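Major capsid protein (Norovirus Hu/GI.7/TCH-060/USA/2003, PDB 4P25) forms the norovirus capsid and, through its protruding P domain, binds histo-blood group antigen glycans such as Lewis Y. Local coordinates at residues L18-V23 and A217-T222; K29-T34 and Y204-F209; E241-H246 and F259-D264. One frame throughout, in Å; residues are numbered along the deposited sequence.

Interaction 1 of 3, residues L18-V23 and A217-T222; sequences LANSRV and AQVPCT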
ATOM      1  N   LEU A  18       0.687   6.506   7.737  1.00  9.76           N
ATOM      2  CA  LEU A  18       0.433   6.911   6.353  1.00 11.35           C
ATOM      3  C   LEU A  18       1.553   6.463   5.424  1.00  8.77           C
ATOM      4  O   LEU A  18       2.725   6.469   5.813  1.00 10.53           O
ATOM      5  CB  LEU A  18       0.258   8.427   6.261  1.00 10.20           C
ATOM      6  CG  LEU A  18      -0.984   8.967   6.969  1.00 14.50           C
ATOM      7  CD1 LEU A  18      -1.063  10.482   6.857  1.00 20.46           C
ATOM      8  CD2 LEU A  18      -2.227   8.307   6.385  1.00 20.63           C
ATOM      9  N   ALA A  19       1.191   6.081   4.199  1.00  8.19           N
ATOM     10  CA  ALA A  19       2.157   5.606   3.211  1.00  7.34           C
ATOM     11  C   ALA A  19       2.779   6.723   2.375  1.00  7.00           C
ATOM     12  O   ALA A  19       2.137   7.725   2.072  1.00  8.38           O
ATOM     13  CB  ALA A  19       1.504   4.574   2.287  1.00  9.92           C
ATOM     14  N   ASN A  20       4.037   6.533   1.997  1.00  6.37           N
ATOM     15  CA  ASN A  20       4.664   7.370   0.988  1.00  5.38           C
ATOM     16  C   ASN A  20       3.943   7.158  -0.346  1.00  5.70           C
ATOM     17  O   ASN A  20       3.466   6.053  -0.646  1.00  8.53           O
ATOM     18  CB  ASN A  20       6.142   6.995   0.851  1.00  5.77           C
ATOM     19  CG  ASN A  20       6.976   8.102   0.236  1.00  5.91           C
ATOM     20  OD1 ASN A  20       6.926   8.344  -0.977  1.00  8.75           O
ATOM     21  ND2 ASN A  20       7.789   8.756   1.064  1.00  7.96           N
ATOM     22  N   SER A  21       3.862   8.219  -1.140  1.00  6.41           N
ATOM     23  CA  SER A  21       3.188   8.148  -2.427  1.00  6.89           C
ATOM     24  C   SER A  21       4.147   7.952  -3.599  1.00  6.77           C
ATOM     25  O   SER A  21       3.705   7.853  -4.746  1.00  8.34           O
ATOM     26  CB  SER A  21       2.356   9.408  -2.639  1.00  8.50           C
ATOM     27  OG  SER A  21       3.146  10.581  -2.487  1.00  8.38           O
ATOM     28  N   ARG A  22       5.449   7.888  -3.319  1.00  6.65           N
ATOM     29  CA  ARG A  22       6.458   7.710  -4.371  1.00  6.01           C
ATOM     30  C   ARG A  22       7.251   6.404  -4.266  1.00  8.95           C
ATOM     31  O   ARG A  22       7.831   5.944  -5.251  1.00 10.57           O
ATOM     32  CB  ARG A  22       7.404   8.919  -4.448  1.00  7.11           C
ATOM     33  CG  ARG A  22       6.709  10.199  -4.934  1.00  6.80           C
ATOM     34  CD  ARG A  22       7.663  11.397  -4.958  1.00  8.39           C
ATOM     35  NE  ARG A  22       8.624  11.321  -6.058  1.00 10.89           N
ATOM     36  CZ  ARG A  22       9.925  11.577  -5.947  1.00  9.00           C
ATOM     37  NH1 ARG A  22      10.455  11.925  -4.780  1.00  9.70           N
ATOM     38  NH2 ARG A  22      10.705  11.488  -7.016  1.00  9.69           N
ATOM     39  N   VAL A  23       7.270   5.808  -3.077  1.00  9.22           N
ATOM     40  CA  VAL A  23       7.840   4.476  -2.882  1.00  8.25           C
ATOM     41  C   VAL A  23       6.940   3.693  -1.934  1.00  8.34           C
ATOM     42  O   VAL A  23       6.204   4.295  -1.146  1.00  9.76           O
ATOM     43  CB  VAL A  23       9.295   4.517  -2.319  1.00 10.37           C
ATOM     44  CG1 VAL A  23      10.293   4.958  -3.394  1.00 11.60           C
ATOM     45  CG2 VAL A  23       9.379   5.388  -1.060  1.00 10.79           C
ATOM     46  N   ALA A 217      19.285   9.064   2.065  1.00 36.76           N
ATOM     47  CA  ALA A 217      18.736   7.767   2.454  1.00 38.97           C
ATOM     48  C   ALA A 217      17.221   7.778   2.609  1.00 38.28           C
ATOM     49  O   ALA A 217      16.635   6.764   2.991  1.00 30.27           O
ATOM     50  CB  ALA A 217      19.374   7.278   3.741  1.00 42.93           C
ATOM     51  N   GLN A 218      16.587   8.915   2.336  1.00 27.88           N
ATOM     52  CA  GLN A 218      15.129   8.998   2.428  1.00 17.93           C
ATOM     53  C   GLN A 218      14.486   9.575   1.172  1.00 12.54           C
ATOM     54  O   GLN A 218      15.041  10.466   0.522  1.00 15.53           O
ATOM     55  CB  GLN A 218      14.691   9.815   3.650  1.00 13.06           C
ATOM     56  CG  GLN A 218      15.002   9.154   4.988  1.00 17.27           C
ATOM     57  CD  GLN A 218      14.213   9.759   6.140  1.00 21.93           C
ATOM     58  OE1 GLN A 218      14.134  10.983   6.287  1.00 23.10           O
ATOM     59  NE2 GLN A 218      13.626   8.901   6.965  1.00 29.04           N
ATOM     60  N   VAL A 219      13.303   9.060   0.847  1.00 10.01           N
ATOM     61  CA  VAL A 219      12.553   9.514  -0.321  1.00  8.10           C
ATOM     62  C   VAL A 219      11.459  10.495   0.094  1.00  9.93           C
ATOM     63  O   VAL A 219      10.643  10.180   0.963  1.00  9.71           O
ATOM     64  CB  VAL A 219      11.901   8.324  -1.051  1.00  9.35           C
ATOM     65  CG1 VAL A 219      11.041   8.808  -2.216  1.00 11.54           C
ATOM     66  CG2 VAL A 219      12.969   7.350  -1.537  1.00 12.32           C
ATOM     67  N   PRO A 220      11.440  11.688  -0.519  1.00 10.76           N
ATOM     68  CA  PRO A 220      10.387  12.661  -0.216  1.00  9.71           C
ATOM     69  C   PRO A 220       9.144  12.462  -1.073  1.00  7.36           C
ATOM     70  O   PRO A 220       9.240  11.963  -2.193  1.00 10.37           O
ATOM     71  CB  PRO A 220      11.043  13.989  -0.601  1.00  9.54           C
ATOM     72  CG  PRO A 220      11.910  13.611  -1.783  1.00  9.93           C
ATOM     73  CD  PRO A 220      12.435  12.224  -1.468  1.00 12.65           C
ATOM     74  N   CYS A 221       7.988  12.849  -0.546  1.00  8.43           N
ATOM     75  CA  CYS A 221       6.793  13.000  -1.367  1.00  8.42           C
ATOM     76  C   CYS A 221       6.009  14.194  -0.833  1.00  7.60           C
ATOM     77  O   CYS A 221       6.262  14.654   0.282  1.00  8.27           O
ATOM     78  CB  CYS A 221       5.945  11.718  -1.382  1.00  9.38           C
ATOM     79  SG  CYS A 221       5.106  11.319   0.174  1.00 10.27           S
ATOM     80  N   THR A 222       5.069  14.703  -1.621  1.00  7.74           N
ATOM     81  CA  THR A 222       4.337  15.898  -1.210  1.00  9.20           C
ATOM     82  C   THR A 222       2.924  15.648  -0.675  1.00  9.33           C
ATOM     83  O   THR A 222       2.329  16.542  -0.086  1.00 11.08           O
ATOM     84  CB  THR A 222       4.301  16.947  -2.336  1.00  9.36           C
ATOM     85  OG1 THR A 222       3.965  16.309  -3.568  1.00 10.78           O
ATOM     86  CG2 THR A 222       5.665  17.622  -2.479  1.00 12.71           C
TER

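Interaction 2 of 3, residues K29-T34 and Y204-F209; sequences KMTVST and YFMSDF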
ATOM      1  N   LYS A  29       8.885  10.793   8.821  1.00 10.79           N
ATOM      2  CA  LYS A  29       8.965  12.159   9.333  1.00 14.29           C
ATOM      3  C   LYS A  29       8.581  13.159   8.258  1.00  9.31           C
ATOM      4  O   LYS A  29       8.473  12.812   7.080  1.00 11.92           O
ATOM      5  CB  LYS A  29      10.385  12.475   9.818  1.00 18.17           C
ATOM      6  CG  LYS A  29      11.423  12.529   8.703  1.00 19.18           C
ATOM      7  CD  LYS A  29      12.839  12.647   9.255  1.00 29.27           C
ATOM      8  CE  LYS A  29      13.261  14.095   9.450  1.00 41.50           C
ATOM      9  NZ  LYS A  29      14.639  14.183  10.017  1.00 44.95           N
ATOM     10  N   MET A  30       8.364  14.403   8.682  1.00 10.74           N
ATOM     11  CA  MET A  30       8.199  15.534   7.778  1.00  9.63           C
ATOM     12  C   MET A  30       9.484  16.325   7.758  1.00 12.30           C
ATOM     13  O   MET A  30      10.275  16.257   8.695  1.00 17.63           O
ATOM     14  CB  MET A  30       7.115  16.476   8.295  1.00 14.92           C
ATOM     15  CG  MET A  30       5.707  15.980   8.160  1.00 17.57           C
ATOM     16  SD  MET A  30       4.551  17.099   8.979  1.00 13.76           S
ATOM     17  CE  MET A  30       4.771  16.657  10.702  1.00 17.34           C
ATOM     18  N   THR A  31       9.686  17.101   6.702  1.00 11.13           N
ATOM     19  CA  THR A  31      10.782  18.058   6.691  1.00 12.60           C
ATOM     20  C   THR A  31      10.501  19.158   5.680  1.00 11.28           C
ATOM     21  O   THR A  31       9.570  19.053   4.876  1.00 13.17           O
ATOM     22  CB  THR A  31      12.130  17.373   6.374  1.00 16.39           C
ATOM     23  OG1 THR A  31      13.209  18.251   6.728  1.00 18.03           O
ATOM     24  CG2 THR A  31      12.226  17.001   4.894  1.00 17.96           C
ATOM     25  N   VAL A  32      11.288  20.225   5.743  1.00 13.73           N
ATOM     26  CA  VAL A  32      11.294  21.224   4.687  1.00 11.11           C
ATOM     27  C   VAL A  32      12.617  21.068   3.950  1.00 13.19           C
ATOM     28  O   VAL A  32      13.571  20.520   4.505  1.00 17.32           O
ATOM     29  CB  VAL A  32      11.136  22.649   5.247  1.00 12.20           C
ATOM     30  CG1 VAL A  32       9.724  22.848   5.790  1.00 14.64           C
ATOM     31  CG2 VAL A  32      12.176  22.919   6.331  1.00 14.73           C
ATOM     32  N   SER A  33      12.679  21.516   2.702  1.00 13.37           N
ATOM     33  CA  SER A  33      13.918  21.384   1.939  1.00 14.55           C
ATOM     34  C   SER A  33      14.986  22.336   2.465  1.00 14.86           C
ATOM     35  O   SER A  33      14.668  23.408   2.989  1.00 17.52           O
ATOM     36  CB  SER A  33      13.671  21.583   0.440  1.00 17.70           C
ATOM     37  OG  SER A  33      13.028  22.814   0.165  1.00 16.06           O
ATOM     38  N   THR A  34      16.250  21.935   2.343  1.00 22.26           N
ATOM     39  CA  THR A  34      17.370  22.737   2.838  1.00 22.42           C
ATOM     40  C   THR A  34      17.397  24.108   2.160  1.00 18.16           C
ATOM     41  O   THR A  34      17.606  25.127   2.813  1.00 23.91           O
ATOM     42  CB  THR A  34      18.716  22.003   2.671  1.00 29.45           C
ATOM     43  OG1 THR A  34      18.687  20.781   3.419  1.00 35.73           O
ATOM     44  CG2 THR A  34      19.864  22.864   3.178  1.00 31.69           C
ATOM     45  N   TYR A 204       7.554  18.160   3.062  1.00 10.79           N
ATOM     46  CA  TYR A 204       7.869  16.892   2.422  1.00  9.28           C
ATOM     47  C   TYR A 204       7.761  15.766   3.425  1.00 10.72           C
ATOM     48  O   TYR A 204       8.236  15.872   4.555  1.00 10.97           O
ATOM     49  CB  TYR A 204       9.266  16.928   1.801  1.00 10.13           C
ATOM     50  CG  TYR A 204       9.370  17.982   0.730  1.00 11.42           C
ATOM     51  CD1 TYR A 204       8.926  17.729  -0.558  1.00  9.85           C
ATOM     52  CD2 TYR A 204       9.879  19.242   1.015  1.00 14.05           C
ATOM     53  CE1 TYR A 204       8.999  18.693  -1.538  1.00 10.45           C
ATOM     54  CE2 TYR A 204       9.958  20.218   0.037  1.00 14.37           C
ATOM     55  CZ  TYR A 204       9.513  19.935  -1.234  1.00 11.32           C
ATOM     56  OH  TYR A 204       9.581  20.893  -2.217  1.00 13.38           O
ATOM     57  N   PHE A 205       7.116  14.689   2.996  1.00  9.74           N
ATOM     58  CA  PHE A 205       6.913  13.522   3.832  1.00  8.77           C
ATOM     59  C   PHE A 205       7.943  12.479   3.434  1.00 10.44           C
ATOM     60  O   PHE A 205       8.008  12.071   2.266  1.00  9.78           O
ATOM     61  CB  PHE A 205       5.471  13.035   3.669  1.00  9.35           C
ATOM     62  CG  PHE A 205       4.456  14.094   4.012  1.00  7.20           C
ATOM     63  CD1 PHE A 205       4.059  14.287   5.326  1.00  8.98           C
ATOM     64  CD2 PHE A 205       3.939  14.929   3.028  1.00  9.48           C
ATOM     65  CE1 PHE A 205       3.139  15.282   5.656  1.00 10.08           C
ATOM     66  CE2 PHE A 205       3.020  15.924   3.350  1.00 10.97           C
ATOM     67  CZ  PHE A 205       2.620  16.101   4.664  1.00  8.60           C
ATOM     68  N   MET A 206       8.768  12.076   4.398  1.00  9.09           N
ATOM     69  CA  MET A 206       9.971  11.294   4.129  1.00  9.32           C
ATOM     70  C   MET A 206       9.830   9.831   4.536  1.00  8.51           C
ATOM     71  O   MET A 206       9.220   9.523   5.562  1.00 11.05           O
ATOM     72  CB  MET A 206      11.170  11.888   4.882  1.00  9.40           C
ATOM     73  CG  MET A 206      11.379  13.393   4.691  1.00 11.37           C
ATOM     74  SD  MET A 206      11.542  13.918   2.973  1.00 12.52           S
ATOM     75  CE  MET A 206      13.038  13.061   2.477  1.00 12.76           C
ATOM     76  N   SER A 207      10.419   8.937   3.744  1.00 10.08           N
ATOM     77  CA  SER A 207      10.444   7.515   4.068  1.00  9.09           C
ATOM     78  C   SER A 207      11.835   6.922   3.935  1.00 10.68           C
ATOM     79  O   SER A 207      12.566   7.240   2.995  1.00 11.53           O
ATOM     80  CB  SER A 207       9.505   6.729   3.143  1.00  9.14           C
ATOM     81  OG  SER A 207       8.151   7.070   3.371  1.00 10.33           O
ATOM     82  N   ASP A 208      12.191   6.045   4.868  1.00  9.68           N
ATOM     83  CA  ASP A 208      13.337   5.167   4.683  1.00 11.77           C
ATOM     84  C   ASP A 208      13.118   4.310   3.440  1.00 10.55           C
ATOM     85  O   ASP A 208      12.028   3.773   3.228  1.00 12.66           O
ATOM     86  CB  ASP A 208      13.512   4.242   5.887  1.00 16.09           C
ATOM     87  CG  ASP A 208      13.825   4.992   7.161  1.00 21.37           C
ATOM     88  OD1 ASP A 208      14.575   5.988   7.098  1.00 25.80           O
ATOM     89  OD2 ASP A 208      13.326   4.575   8.228  1.00 28.14           O
ATOM     90  N   PHE A 209      14.157   4.186   2.623  1.00 11.63           N
ATOM     91  CA  PHE A 209      14.098   3.374   1.421  1.00  9.75           C
ATOM     92  C   PHE A 209      15.531   3.095   1.000  1.00  9.65           C
ATOM     93  O   PHE A 209      16.404   3.940   1.198  1.00 14.56           O
ATOM     94  CB  PHE A 209      13.337   4.104   0.308  1.00 10.51           C
ATOM     95  CG  PHE A 209      12.955   3.214  -0.843  1.00 10.07           C
ATOM     96  CD1 PHE A 209      11.869   2.367  -0.743  1.00 13.36           C
ATOM     97  CD2 PHE A 209      13.689   3.223  -2.018  1.00 14.13           C
ATOM     98  CE1 PHE A 209      11.516   1.539  -1.793  1.00 15.09           C
ATOM     99  CE2 PHE A 209      13.340   2.399  -3.072  1.00 17.53           C
ATOM    100  CZ  PHE A 209      12.252   1.555  -2.956  1.00 14.91           C
TER
HETATM  101  O   HOH W   1      10.902  23.205  -1.612  1.00 13.78           O

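Interaction 3 of 3, residues E241-H246 and F259-D264; sequences EAALLH and FKLYPD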
ATOM      1  N   GLU A 241      -9.246  29.471  -0.729  1.00 20.69           N
ATOM      2  CA  GLU A 241      -7.981  29.471  -1.447  1.00 18.64           C
ATOM      3  C   GLU A 241      -6.970  28.511  -0.834  1.00 19.17           C
ATOM      4  O   GLU A 241      -5.987  28.144  -1.476  1.00 21.19           O
ATOM      5  CB  GLU A 241      -7.423  30.890  -1.518  1.00 19.87           C
ATOM      6  CG  GLU A 241      -8.280  31.807  -2.382  1.00 24.12           C
ATOM      7  CD  GLU A 241      -7.839  33.251  -2.330  1.00 25.74           C
ATOM      8  OE1 GLU A 241      -7.324  33.681  -1.277  1.00 26.21           O
ATOM      9  OE2 GLU A 241      -8.012  33.957  -3.347  1.00 37.64           O
ATOM     10  N   ALA A 242      -7.222  28.103   0.405  1.00 14.92           N
ATOM     11  CA  ALA A 242      -6.389  27.114   1.082  1.00 13.32           C
ATOM     12  C   ALA A 242      -7.157  26.531   2.257  1.00 15.27           C
ATOM     13  O   ALA A 242      -8.049  27.182   2.812  1.00 16.24           O
ATOM     14  CB  ALA A 242      -5.082  27.735   1.557  1.00 14.31           C
ATOM     15  N   ALA A 243      -6.818  25.302   2.628  1.00 14.92           N
ATOM     16  CA  ALA A 243      -7.415  24.666   3.794  1.00 13.60           C
ATOM     17  C   ALA A 243      -6.427  24.698   4.945  1.00 13.63           C
ATOM     18  O   ALA A 243      -5.311  24.182   4.835  1.00 14.15           O
ATOM     19  CB  ALA A 243      -7.823  23.231   3.480  1.00 14.38           C
ATOM     20  N   LEU A 244      -6.833  25.327   6.042  1.00 12.66           N
ATOM     21  CA  LEU A 244      -6.011  25.365   7.241  1.00 11.70           C
ATOM     22  C   LEU A 244      -6.158  24.052   7.991  1.00 12.03           C
ATOM     23  O   LEU A 244      -7.267  23.647   8.333  1.00 12.31           O
ATOM     24  CB  LEU A 244      -6.424  26.537   8.140  1.00 12.77           C
ATOM     25  CG  LEU A 244      -5.667  26.663   9.465  1.00 13.68           C
ATOM     26  CD1 LEU A 244      -4.205  27.025   9.235  1.00 14.40           C
ATOM     27  CD2 LEU A 244      -6.347  27.676  10.379  1.00 18.16           C
ATOM     28  N   LEU A 245      -5.037  23.379   8.233  1.00 10.71           N
ATOM     29  CA  LEU A 245      -5.039  22.126   8.975  1.00 11.01           C
ATOM     30  C   LEU A 245      -4.331  22.311  10.302  1.00 10.84           C
ATOM     31  O   LEU A 245      -3.408  23.111  10.412  1.00 13.00           O
ATOM     32  CB  LEU A 245      -4.296  21.034   8.204  1.00 10.45           C
ATOM     33  CG  LEU A 245      -4.648  20.753   6.750  1.00  9.98           C
ATOM     34  CD1 LEU A 245      -3.774  19.625   6.240  1.00 12.38           C
ATOM     35  CD2 LEU A 245      -6.127  20.416   6.593  1.00 11.86           C
ATOM     36  N   HIS A 246      -4.764  21.557  11.301  1.00  9.81           N
ATOM     37  CA  HIS A 246      -4.034  21.453  12.552  1.00  9.55           C
ATOM     38  C   HIS A 246      -3.423  20.060  12.636  1.00  9.40           C
ATOM     39  O   HIS A 246      -4.031  19.078  12.213  1.00 13.91           O
ATOM     40  CB  HIS A 246      -4.972  21.676  13.736  1.00 10.91           C
ATOM     41  CG  HIS A 246      -5.504  23.073  13.836  1.00 13.06           C
ATOM     42  ND1 HIS A 246      -6.633  23.384  14.562  1.00 19.90           N
ATOM     43  CD2 HIS A 246      -5.056  24.238  13.319  1.00 16.06           C
ATOM     44  CE1 HIS A 246      -6.863  24.683  14.481  1.00 20.44           C
ATOM     45  NE2 HIS A 246      -5.922  25.227  13.732  1.00 18.62           N
ATOM     46  N   PHE A 259      -0.826  24.152   9.404  1.00 10.67           N
ATOM     47  CA  PHE A 259      -0.361  23.891   8.046  1.00 10.54           C
ATOM     48  C   PHE A 259      -1.407  24.382   7.052  1.00  9.33           C
ATOM     49  O   PHE A 259      -2.590  24.450   7.380  1.00 12.85           O
ATOM     50  CB  PHE A 259      -0.131  22.385   7.842  1.00 10.91           C
ATOM     51  CG  PHE A 259       0.977  21.810   8.687  1.00  9.50           C
ATOM     52  CD1 PHE A 259       0.777  21.538  10.031  1.00 13.03           C
ATOM     53  CD2 PHE A 259       2.211  21.520   8.129  1.00 11.19           C
ATOM     54  CE1 PHE A 259       1.792  21.007  10.810  1.00 13.16           C
ATOM     55  CE2 PHE A 259       3.230  20.985   8.901  1.00 11.84           C
ATOM     56  CZ  PHE A 259       3.021  20.727  10.245  1.00 11.87           C
ATOM     57  N   LYS A 260      -0.984  24.736   5.841  1.00 10.92           N
ATOM     58  CA  LYS A 260      -1.943  25.053   4.788  1.00 11.36           C
ATOM     59  C   LYS A 260      -1.918  24.017   3.676  1.00 12.78           C
ATOM     60  O   LYS A 260      -0.858  23.654   3.163  1.00 11.95           O
ATOM     61  CB  LYS A 260      -1.740  26.469   4.232  1.00 13.47           C
ATOM     62  CG  LYS A 260      -2.306  27.543   5.148  1.00 14.78           C
ATOM     63  CD  LYS A 260      -1.679  28.914   4.912  1.00 18.03           C
ATOM     64  CE  LYS A 260      -2.192  29.584   3.649  1.00 18.83           C
ATOM     65  NZ  LYS A 260      -1.456  30.854   3.380  1.00 16.97           N
ATOM     66  N   LEU A 261      -3.105  23.534   3.331  1.00 12.18           N
ATOM     67  CA  LEU A 261      -3.283  22.585   2.246  1.00 10.91           C
ATOM     68  C   LEU A 261      -3.885  23.320   1.053  1.00 12.77           C
ATOM     69  O   LEU A 261      -4.999  23.843   1.133  1.00 12.87           O
ATOM     70  CB  LEU A 261      -4.193  21.445   2.700  1.00 11.24           C
ATOM     71  CG  LEU A 261      -4.699  20.438   1.665  1.00  9.84           C
ATOM     72  CD1 LEU A 261      -3.552  19.649   1.052  1.00 15.38           C
ATOM     73  CD2 LEU A 261      -5.720  19.511   2.305  1.00 15.97           C
ATOM     74  N   TYR A 262      -3.136  23.365  -0.044  1.00  9.79           N
ATOM     75  CA  TYR A 262      -3.538  24.145  -1.212  1.00 10.68           C
ATOM     76  C   TYR A 262      -4.335  23.299  -2.203  1.00 14.79           C
ATOM     77  O   TYR A 262      -4.122  22.088  -2.296  1.00 14.82           O
ATOM     78  CB  TYR A 262      -2.307  24.752  -1.885  1.00 11.58           C
ATOM     79  CG  TYR A 262      -1.730  25.927  -1.129  1.00 12.91           C
ATOM     80  CD1 TYR A 262      -2.153  27.218  -1.406  1.00 16.18           C
ATOM     81  CD2 TYR A 262      -0.772  25.748  -0.140  1.00 13.94           C
ATOM     82  CE1 TYR A 262      -1.638  28.298  -0.729  1.00 18.07           C
ATOM     83  CE2 TYR A 262      -0.251  26.827   0.550  1.00 12.28           C
ATOM     84  CZ  TYR A 262      -0.688  28.103   0.248  1.00 15.87           C
ATOM     85  OH  TYR A 262      -0.185  29.202   0.912  1.00 18.32           O
ATOM     86  N   PRO A 263      -5.266  23.934  -2.936  1.00 12.49           N
ATOM     87  CA  PRO A 263      -6.155  23.233  -3.869  1.00 15.58           C
ATOM     88  C   PRO A 263      -5.426  22.384  -4.917  1.00 15.72           C
ATOM     89  O   PRO A 263      -5.955  21.349  -5.324  1.00 13.17           O
ATOM     90  CB  PRO A 263      -6.934  24.378  -4.528  1.00 16.97           C
ATOM     91  CG  PRO A 263      -6.964  25.441  -3.471  1.00 18.52           C
ATOM     92  CD  PRO A 263      -5.599  25.370  -2.844  1.00 14.23           C
ATOM     93  N   ASP A 264      -4.229  22.797  -5.329  1.00 12.30           N
ATOM     94  CA  ASP A 264      -3.454  22.004  -6.286  1.00 12.73           C
ATOM     95  C   ASP A 264      -2.801  20.763  -5.671  1.00 12.53           C
ATOM     96  O   ASP A 264      -2.180  19.967  -6.375  1.00 14.55           O
ATOM     97  CB  ASP A 264      -2.413  22.865  -7.007  1.00 18.30           C
ATOM     98  CG  ASP A 264      -3.038  23.817  -8.009  1.00 22.22           C
ATOM     99  OD1 ASP A 264      -4.231  23.638  -8.329  1.00 26.68           O
ATOM    100  OD2 ASP A 264      -2.337  24.738  -8.480  1.00 28.81           O
TER

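Interaction 1 of 3, residues L18-V23 and A217-T222
Arg-22 reaches across from the 18-23 loop and lies over the backbone at Pro-220 and Cys-221. Its CB sets off toward the strand. Arg-22 CG then rests 3.9 Å from Cys-221 CB. Arg-22 CD comes to 3.2 Å from Pro-220 O. A bend at chi3 (73°) turns the end of the chain obliquely across Pro-220 and brings NH1 to the same carbonyl. The bond from Arg-22 NH1 to Pro-220 O is 2.9 Å long and fairly straight, and the oxygen lies in the guanidinium plane. Arg-22 NH1 is also near Pro-220 CG, at 3.7 Å. The guanidinium also has partners outside the two segments. NE makes a salt bridge to Asp-103, NH1 has a second acceptor in Pro-173 O, and Phe-42 makes a cation-pi contact.

Asn-20 shapes the loop itself. Its OD1 accepts from Arg-22 N at 2.8 Å, in the carbonyl plane and on a lone pair, which makes an Asx turn. The amide at the other branch, ND2, gives a bent bond of 3.2 Å to Val-219 O, from above that carbonyl's plane. One side chain thus fixes the loop and ties it to the strand. Next to it, Ser-21 N donates a long but nearly straight (172°) hydrogen bond to Cys-221 SG, at 3.6 Å. Ser-21 OG bonds to Leu-223 O. Val-23 and Val-219 meet tip to tip, with Val-23 CG2 3.9 Å from Val-219 CB.

The contact is fully buried. Ala-19 touches Ser-60 of the second subunit. Strand 218-221 pairs with strand 201-208, and ND2 of Asn-20 also reaches Ser-207 OG there. Helix 225-234 packs on the loop at Leu-18 and Ser-21.

Interaction 2 of 3, residues K29-T34 and Y204-F209
Met-30 and Phe-205 lie side by side, their side chains pointing the same way. Met-30 CG is 3.7 Å from Phe-205 CE1. Met-30 SD sits 5.2 Å from the centroid of the Phe-205 ring and oblique to it, a Met-aromatic contact. A turn at chi3 (-78°) leads the end of the methionine away from the strand. On the other face, the chi2 bend of Met-206 (-56°) places its SD 3.7 Å from Thr-31 CG2. Its chi3 bend turns only the terminal methyl. Lys-29 CG packs on Met-206 CB at 3.9 Å, while the rest of the lysine leads off.

The backbones form an antiparallel pair. Thr-31 and Tyr-204 exchange two hydrogen bonds, and Met-206 N donates to Lys-29 O. Strand 29-31 thereby joins the N-terminal part of the chain to strand 201-208, consistent with a P1 subdomain built from two separate parts of the chain.

Tyr-204 projects its ring beyond the pair, beside Ser-33, whose CB is 4.0 Å from Tyr-204 CE2. A water in the ring plane bridges the two side chains. It donates to Ser-33 OG at 2.8 Å and lies 2.7 Å from Tyr-204 OH. Ser-33 OG also bonds to Asp-35 O, and Trp-174 meets the tyrosine ring edge-to-face.

Interaction 3 of 3, residues E241-H246 and F259-D264
Ala-242 sets its methyl over one face of the Tyr-262 ring. Ala-242 CB stands 4.1 Å above the ring plane, offset toward the rim. The same methyl meets Lys-260 CE at 4.0 Å, so it touches both the ring and the aliphatic part of the lysine. Lys-260 is bent at chi3 (75°), which carries NZ round toward the tyrosine. Lys-260 NZ gives Tyr-262 OH a weak bond of 3.2 Å. The stronger partner of both polar ends is Glu-200: it makes a salt bridge to NZ and a hydrogen bond with the tyrosine hydroxyl. NZ also donates to the backbone oxygens of Arg-294 and Tyr-296. The carboxylate and these oxygens probably favour the charged form of this buried lysine.

The two segments belong to the arms of a beta hairpin, strands 242-248 and 255-262. Ala-243 with Leu-261, and Leu-245 with Phe-259, are hydrogen-bonded pairs. Each exchanges two backbone bonds, all four reasonably straight. Strand 285-292 continues the sheet beyond the first arm, and strand 266-269 beyond the second.

Across the other face, Ala-243 CB and Leu-261 CB are 4.1 Å apart. Leu-245 comes at a slant to Leu-261, with its CD1 4.0 Å from Leu-261 CB. The Phe-259 ring has Leu-245 O at its edge and meets Phe-286 edge-to-face. Back on the lysine face, Leu-244 holds CG anti to its backbone nitrogen (chi1 178°), and its CD1 swings back to 3.6 Å from Phe-259 O. Past the paired residues the chain packs closely: Pro-263 CD lies 3.1 Å from Glu-241 O. Glu-241 leaves the backbone pointing away from the second arm, and its OE1 bonds to Arg-294 N.

How the interactions relate
All three contacts reach one antiparallel sheet. Interactions 1 and 2 adjoin, their centres about 7 Å apart. Strand 218-221, which receives the loop in interaction 1, pairs with strand 201-208 of interaction 2. Interaction 1 is wholly buried and lies nearest the chain centre. The 18-23 loop is not a strand, and polar side chains rather than strand pairing join it to strand 218-221. Interactions 2 and 3 use antiparallel backbone bonds and mostly apolar side chains. Interaction 2 has partly exposed residues, and interaction 3 reaches the surface at Glu-241. Both 1 and 2 bring together distant parts of the chain, whereas 3 closes a local hairpin. Met-30 touches Phe-259, joining interactions 2 and 3.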